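Local coordinates for putative methylase (Clostridium difficile, PDB 3LDU), which probably methylates guanine bases of ribosomal RNA and carries a bound GTP in its methyltransferase domain, at residues E60-K65 against I158-D163; D163-R168 against R226-E231. One frame throughout, in Å; residues are numbered along the deposited sequence.

In the fold
Contacts 1 and 2 follow one another along the chain and share D163, with centres about 9 Å apart. Contact 1 pairs the start of strand 63-70 with the end of strand 153-159; contact 2 takes the chain leaving that strand and fixes it to the loop 226-231 of the methyltransferase domain. Two probable hydrogen bonds tie the contacts directly: T160 O to S230 OG at 2.7 Å and T161 O to I229 N at 2.9 Å. The GTP pocket lies on the side of contact 2, where the R168 side chain is about 7 Å from that of T208, a GTP-binding residue, and about 11 Å from the nucleotide. Contact 1 lies away from the GTP site.

Contact 1: E60-K65 against I158-D163; sequences ERVHLK and IDTTGD
V62 O is gripped twice by T160: its OG1 donates at 2.7 Å from above the carbonyl plane, while T160 N, at 3.0 Å, comes nearly along the C=O axis. Beside it, V62 N donates to T161 OG1 at 2.9 Å, a hydroxyl that also bonds to N53 of helix 48-55. In the modelled conformer of R61, one of two, a chain bent at chi3 (64°) brings the guanidinium edge to G162 O: NH1 (3.0 Å) and NH2 both meet this one oxygen, end-on and in the guanidinium plane. NH2 also forms a salt bridge with D159 OD1 at 2.9 Å, although the hydrogen bond within it is weak and the two planes stand 85° apart. D159 also accepts from the backbone of the turn, OD1 from T161 N at 2.9 Å and OD2 from G162 N, the first of these being an Asx turn. Further along, L64 and I158 exchange backbone bonds, L64 N to I158 O being nearly straight at 169°, and H63 faces D159 in a non-hydrogen-bonded pair. The evidence is that of an antiparallel strand pair inside a mixed sheet, with an Asx turn where the chain leaves strand 153-159.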
loop_
_atom_site.group_PDB
_atom_site.type_symbol
_atom_site.label_atom_id
_atom_site.label_comp_id
_atom_site.label_asym_id
_atom_site.label_seq_id
_atom_site.Cartn_x
_atom_site.Cartn_y
_atom_site.Cartn_z
ATOM N N GLU A 60 -1.959 -3.462 0.018
ATOM C CA GLU A 60 -1.538 -3.736 -1.354
ATOM C C GLU A 60 -2.720 -4.212 -2.189
ATOM O O GLU A 60 -2.690 -4.124 -3.412
ATOM C CB GLU A 60 -0.432 -4.787 -1.404
ATOM C CG GLU A 60 0.830 -4.379 -0.678
ATOM C CD GLU A 60 1.479 -3.141 -1.278
ATOM O OE1 GLU A 60 1.524 -3.024 -2.523
ATOM O OE2 GLU A 60 1.965 -2.299 -0.491
ATOM N N ARG A 61 -3.742 -4.728 -1.508
ATOM C CA ARG A 61 -4.998 -5.075 -2.157
ATOM C C ARG A 61 -5.999 -5.544 -1.120
ATOM O O ARG A 61 -5.716 -5.534 0.079
ATOM C CB ARG A 61 -4.818 -6.100 -3.283
ATOM C CG ARG A 61 -4.072 -7.353 -2.884
ATOM C CD ARG A 61 -4.017 -8.340 -4.039
ATOM N NE ARG A 61 -3.256 -7.833 -5.180
ATOM C CZ ARG A 61 -3.799 -7.303 -6.270
ATOM N NH1 ARG A 61 -3.024 -6.874 -7.261
ATOM N NH2 ARG A 61 -5.117 -7.202 -6.370
ATOM N N VAL A 62 -7.218 -5.815 -1.574
ATOM C CA VAL A 62 -8.289 -6.173 -0.662
ATOM C C VAL A 62 -8.887 -7.481 -1.154
ATOM O O VAL A 62 -9.416 -7.540 -2.265
ATOM C CB VAL A 62 -9.383 -5.092 -0.616
ATOM C CG1 VAL A 62 -10.566 -5.563 0.259
ATOM C CG2 VAL A 62 -8.803 -3.770 -0.110
ATOM N N HIS A 63 -8.753 -8.530 -0.346
ATOM C CA HIS A 63 -9.282 -9.856 -0.686
ATOM C C HIS A 63 -10.545 -10.165 0.095
ATOM O O HIS A 63 -10.654 -9.862 1.282
ATOM C CB HIS A 63 -8.260 -10.937 -0.328
ATOM C CG HIS A 63 -6.996 -10.883 -1.129
ATOM N ND1 HIS A 63 -6.811 -11.626 -2.268
ATOM C CD2 HIS A 63 -5.855 -10.178 -0.946
ATOM C CE1 HIS A 63 -5.607 -11.385 -2.765
ATOM N NE2 HIS A 63 -5.005 -10.510 -1.970
ATOM N N LEU A 64 -11.496 -10.803 -0.573
ATOM C CA LEU A 64 -12.666 -11.342 0.100
ATOM C C LEU A 64 -12.354 -12.790 0.498
ATOM O O LEU A 64 -12.117 -13.634 -0.362
ATOM C CB LEU A 64 -13.875 -11.297 -0.838
ATOM C CG LEU A 64 -15.127 -12.015 -0.309
ATOM C CD1 LEU A 64 -15.627 -11.350 0.974
ATOM C CD2 LEU A 64 -16.214 -12.020 -1.365
ATOM N N LYS A 65 -12.324 -13.069 1.799
ATOM C CA LYS A 65 -11.981 -14.405 2.269
ATOM C C LYS A 65 -13.160 -15.346 2.055
ATOM O O LYS A 65 -14.288 -15.033 2.448
ATOM C CB LYS A 65 -11.630 -14.385 3.742
ATOM C CG LYS A 65 -10.984 -15.667 4.230
ATOM C CD LYS A 65 -10.643 -15.554 5.703
ATOM C CE LYS A 65 -10.051 -16.847 6.238
ATOM N NZ LYS A 65 -9.635 -16.698 7.658
ATOM N N ILE A 158 -11.068 -14.193 -2.963
ATOM C CA ILE A 158 -11.268 -13.581 -4.273
ATOM C C ILE A 158 -10.723 -12.159 -4.229
ATOM O O ILE A 158 -11.018 -11.400 -3.309
ATOM C CB ILE A 158 -12.761 -13.544 -4.676
ATOM C CG1 ILE A 158 -13.411 -14.921 -4.432
ATOM C CG2 ILE A 158 -12.918 -13.080 -6.128
ATOM C CD1 ILE A 158 -14.842 -15.041 -4.931
ATOM N N ASP A 159 -9.915 -11.811 -5.220
ATOM C CA ASP A 159 -9.366 -10.460 -5.329
ATOM C C ASP A 159 -10.475 -9.470 -5.690
ATOM O O ASP A 159 -11.160 -9.660 -6.698
ATOM C CB ASP A 159 -8.277 -10.455 -6.402
ATOM C CG ASP A 159 -7.728 -9.065 -6.671
ATOM O OD1 ASP A 159 -7.797 -8.225 -5.760
ATOM O OD2 ASP A 159 -7.224 -8.825 -7.788
ATOM N N THR A 160 -10.662 -8.430 -4.877
ATOM C CA THR A 160 -11.702 -7.427 -5.140
ATOM C C THR A 160 -11.120 -6.196 -5.825
ATOM O O THR A 160 -11.855 -5.288 -6.225
ATOM C CB THR A 160 -12.425 -6.959 -3.850
ATOM O OG1 THR A 160 -11.546 -6.131 -3.075
ATOM C CG2 THR A 160 -12.875 -8.139 -3.000
ATOM N N THR A 161 -9.794 -6.182 -5.962
ATOM C CA THR A 161 -9.061 -4.973 -6.361
ATOM C C THR A 161 -8.699 -4.895 -7.848
ATOM O O THR A 161 -9.066 -3.946 -8.531
ATOM C CB THR A 161 -7.785 -4.849 -5.513
ATOM O OG1 THR A 161 -8.156 -4.802 -4.133
ATOM C CG2 THR A 161 -7.020 -3.584 -5.899
ATOM N N GLY A 162 -8.001 -5.905 -8.355
ATOM C CA GLY A 162 -7.526 -5.879 -9.727
ATOM C C GLY A 162 -6.088 -5.365 -9.768
ATOM O O GLY A 162 -5.191 -5.987 -9.210
ATOM N N ASP A 163 -5.860 -4.238 -10.424
ATOM C CA ASP A 163 -4.530 -3.623 -10.389
ATOM C C ASP A 163 -4.109 -3.356 -8.940
ATOM O O ASP A 163 -4.887 -2.831 -8.150
ATOM C CB ASP A 163 -4.507 -2.312 -11.180
ATOM C CG ASP A 163 -4.446 -2.529 -12.676
ATOM O OD1 ASP A 163 -4.180 -3.672 -13.104
ATOM O OD2 ASP A 163 -4.656 -1.551 -13.425
#

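Contact 2: D163-R168 against R226-E231; sequences DALHKR and REFISE
The R226 guanidinium has L165 CD2 over one face, offset toward its rim, and D163 O and A164 O at its edge; the same CD2 meets the edge of the F228 ring, in plane, with 3.3 Å to CE1. The one methyl thus touches both the guanidinium face and the ring edge. L165 belongs to a type I beta turn, A164 to K167, closed by K167 N to A164 O at 3.0 Å, and R226 binds carbonyls in and just before this turn. NH1 and NH2 converge end-on on D163 O, at 2.9 Å for NH1, approaching from the same face of the carbonyl plane. NH1 also takes K167 O at 3.1 Å, which is tilted 32° from the guanidinium plane, and makes a weak bond to A164 O. A bend at chi3 (-70°) turns the group back on its own loop, where NE and NH2 bind E227 O side-on, NH2 at 2.9 Å. Leaving the weak one aside, three bonds join the loop after strand 153-159 to the loop before helix 238-251, and with the two to E227 O they fix the plane's rotation. Outside the pair, R168 forms a salt bridge with E212, and W241 meets the F228 ring. Where the 3-10 segment begins, F228 N donates to the anti lone pair of E231 OE1 at 2.9 Å.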
loop_
_atom_site.group_PDB
_atom_site.type_symbol
_atom_site.label_atom_id
_atom_site.label_comp_id
_atom_site.label_asym_id
_atom_site.label_seq_id
_atom_site.Cartn_x
_atom_site.Cartn_y
_atom_site.Cartn_z
ATOM N N ASP A 163 -5.860 -4.238 -10.424
ATOM C CA ASP A 163 -4.530 -3.623 -10.389
ATOM C C ASP A 163 -4.109 -3.356 -8.940
ATOM O O ASP A 163 -4.887 -2.831 -8.150
ATOM C CB ASP A 163 -4.507 -2.312 -11.180
ATOM C CG ASP A 163 -4.446 -2.529 -12.676
ATOM O OD1 ASP A 163 -4.180 -3.672 -13.104
ATOM O OD2 ASP A 163 -4.656 -1.551 -13.425
ATOM N N ALA A 164 -2.883 -3.726 -8.589
ATOM C CA ALA A 164 -2.382 -3.495 -7.229
ATOM C C ALA A 164 -2.743 -2.093 -6.729
ATOM O O ALA A 164 -2.645 -1.114 -7.473
ATOM C CB ALA A 164 -0.875 -3.710 -7.173
ATOM N N LEU A 165 -3.146 -1.999 -5.463
ATOM C CA LEU A 165 -3.642 -0.750 -4.893
ATOM C C LEU A 165 -2.628 0.396 -4.937
ATOM O O LEU A 165 -3.014 1.572 -4.997
ATOM C CB LEU A 165 -4.126 -0.961 -3.448
ATOM C CG LEU A 165 -5.573 -1.404 -3.272
ATOM C CD1 LEU A 165 -5.937 -1.416 -1.793
ATOM C CD2 LEU A 165 -6.521 -0.488 -4.070
ATOM N N HIS A 166 -1.337 0.073 -4.912
ATOM C CA HIS A 166 -0.341 1.142 -4.915
ATOM C C HIS A 166 -0.422 1.970 -6.197
ATOM O O HIS A 166 0.070 3.103 -6.250
ATOM C CB HIS A 166 1.079 0.607 -4.677
ATOM C CG HIS A 166 1.662 -0.129 -5.851
ATOM N ND1 HIS A 166 2.381 0.501 -6.837
ATOM C CD2 HIS A 166 1.639 -1.447 -6.169
ATOM C CE1 HIS A 166 2.775 -0.399 -7.732
ATOM N NE2 HIS A 166 2.335 -1.579 -7.352
ATOM N N LYS A 167 -1.057 1.414 -7.226
ATOM C CA LYS A 167 -1.240 2.161 -8.459
ATOM C C LYS A 167 -2.486 3.023 -8.308
ATOM O O LYS A 167 -3.599 2.578 -8.625
ATOM C CB LYS A 167 -1.353 1.206 -9.647
ATOM C CG LYS A 167 -0.176 0.255 -9.761
ATOM C CD LYS A 167 -0.246 -0.620 -10.987
ATOM C CE LYS A 167 1.018 -1.459 -11.111
ATOM N NZ LYS A 167 1.133 -2.104 -12.451
ATOM N N ARG A 168 -2.312 4.237 -7.786
ATOM C CA ARG A 168 -3.439 5.156 -7.604
ATOM C C ARG A 168 -3.909 5.681 -8.955
ATOM O O ARG A 168 -5.070 6.054 -9.118
ATOM C CB ARG A 168 -3.074 6.351 -6.707
ATOM C CG ARG A 168 -3.221 6.155 -5.194
ATOM C CD ARG A 168 -2.107 5.314 -4.700
ATOM N NE ARG A 168 -1.716 5.542 -3.306
ATOM C CZ ARG A 168 -1.916 4.668 -2.325
ATOM N NH1 ARG A 168 -1.468 4.929 -1.100
ATOM N NH2 ARG A 168 -2.559 3.524 -2.568
ATOM N N ARG A 226 -9.279 5.790 -9.666
ATOM C CA ARG A 226 -9.025 4.527 -10.340
ATOM C C ARG A 226 -10.219 3.584 -10.228
ATOM O O ARG A 226 -11.187 3.870 -9.516
ATOM C CB ARG A 226 -7.765 3.849 -9.809
ATOM C CG ARG A 226 -7.767 3.591 -8.308
ATOM C CD ARG A 226 -6.787 2.476 -7.981
ATOM N NE ARG A 226 -7.283 1.189 -8.466
ATOM C CZ ARG A 226 -6.580 0.056 -8.476
ATOM N NH1 ARG A 226 -5.328 0.042 -8.046
ATOM N NH2 ARG A 226 -7.119 -1.067 -8.931
ATOM N N GLU A 227 -10.147 2.463 -10.931
ATOM C CA GLU A 227 -11.232 1.492 -10.849
ATOM C C GLU A 227 -10.791 0.164 -10.229
ATOM O O GLU A 227 -9.597 -0.106 -10.075
ATOM C CB GLU A 227 -11.933 1.308 -12.188
ATOM C CG GLU A 227 -11.084 0.807 -13.321
ATOM C CD GLU A 227 -11.829 0.898 -14.648
ATOM O OE1 GLU A 227 -12.437 -0.112 -15.074
ATOM O OE2 GLU A 227 -11.828 1.992 -15.251
ATOM N N PHE A 228 -11.772 -0.635 -9.838
ATOM C CA PHE A 228 -11.508 -1.876 -9.125
ATOM C C PHE A 228 -12.281 -2.992 -9.782
ATOM O O PHE A 228 -13.407 -2.786 -10.250
ATOM C CB PHE A 228 -11.922 -1.725 -7.667
ATOM C CG PHE A 228 -11.213 -0.606 -6.982
ATOM C CD1 PHE A 228 -9.965 -0.809 -6.423
ATOM C CD2 PHE A 228 -11.774 0.660 -6.932
ATOM C CE1 PHE A 228 -9.293 0.235 -5.802
ATOM C CE2 PHE A 228 -11.113 1.697 -6.310
ATOM C CZ PHE A 228 -9.867 1.483 -5.750
ATOM N N ILE A 229 -11.679 -4.177 -9.838
ATOM C CA ILE A 229 -12.314 -5.302 -10.540
ATOM C C ILE A 229 -13.704 -5.631 -9.991
ATOM O O ILE A 229 -14.590 -5.994 -10.763
ATOM C CB ILE A 229 -11.403 -6.555 -10.522
ATOM C CG1 ILE A 229 -11.850 -7.572 -11.573
ATOM C CG2 ILE A 229 -11.374 -7.187 -9.125
ATOM C CD1 ILE A 229 -11.844 -7.032 -12.990
ATOM N N SER A 230 -13.919 -5.489 -8.680
ATOM C CA SER A 230 -15.211 -5.858 -8.068
ATOM C C SER A 230 -16.353 -4.892 -8.384
ATOM O O SER A 230 -17.524 -5.173 -8.072
ATOM C CB SER A 230 -15.079 -5.988 -6.545
ATOM O OG SER A 230 -14.524 -4.801 -5.985
ATOM N N GLU A 231 -16.027 -3.755 -8.992
ATOM C CA GLU A 231 -17.066 -2.826 -9.415
ATOM C C GLU A 231 -17.930 -3.431 -10.517
ATOM O O GLU A 231 -19.058 -2.982 -10.743
ATOM C CB GLU A 231 -16.472 -1.497 -9.881
ATOM C CG GLU A 231 -15.874 -0.679 -8.755
ATOM C CD GLU A 231 -15.402 0.669 -9.237
ATOM O OE1 GLU A 231 -14.261 0.751 -9.740
ATOM O OE2 GLU A 231 -16.176 1.644 -9.122
HETATM O O HOH W 1 -8.033 -2.393 -12.005
#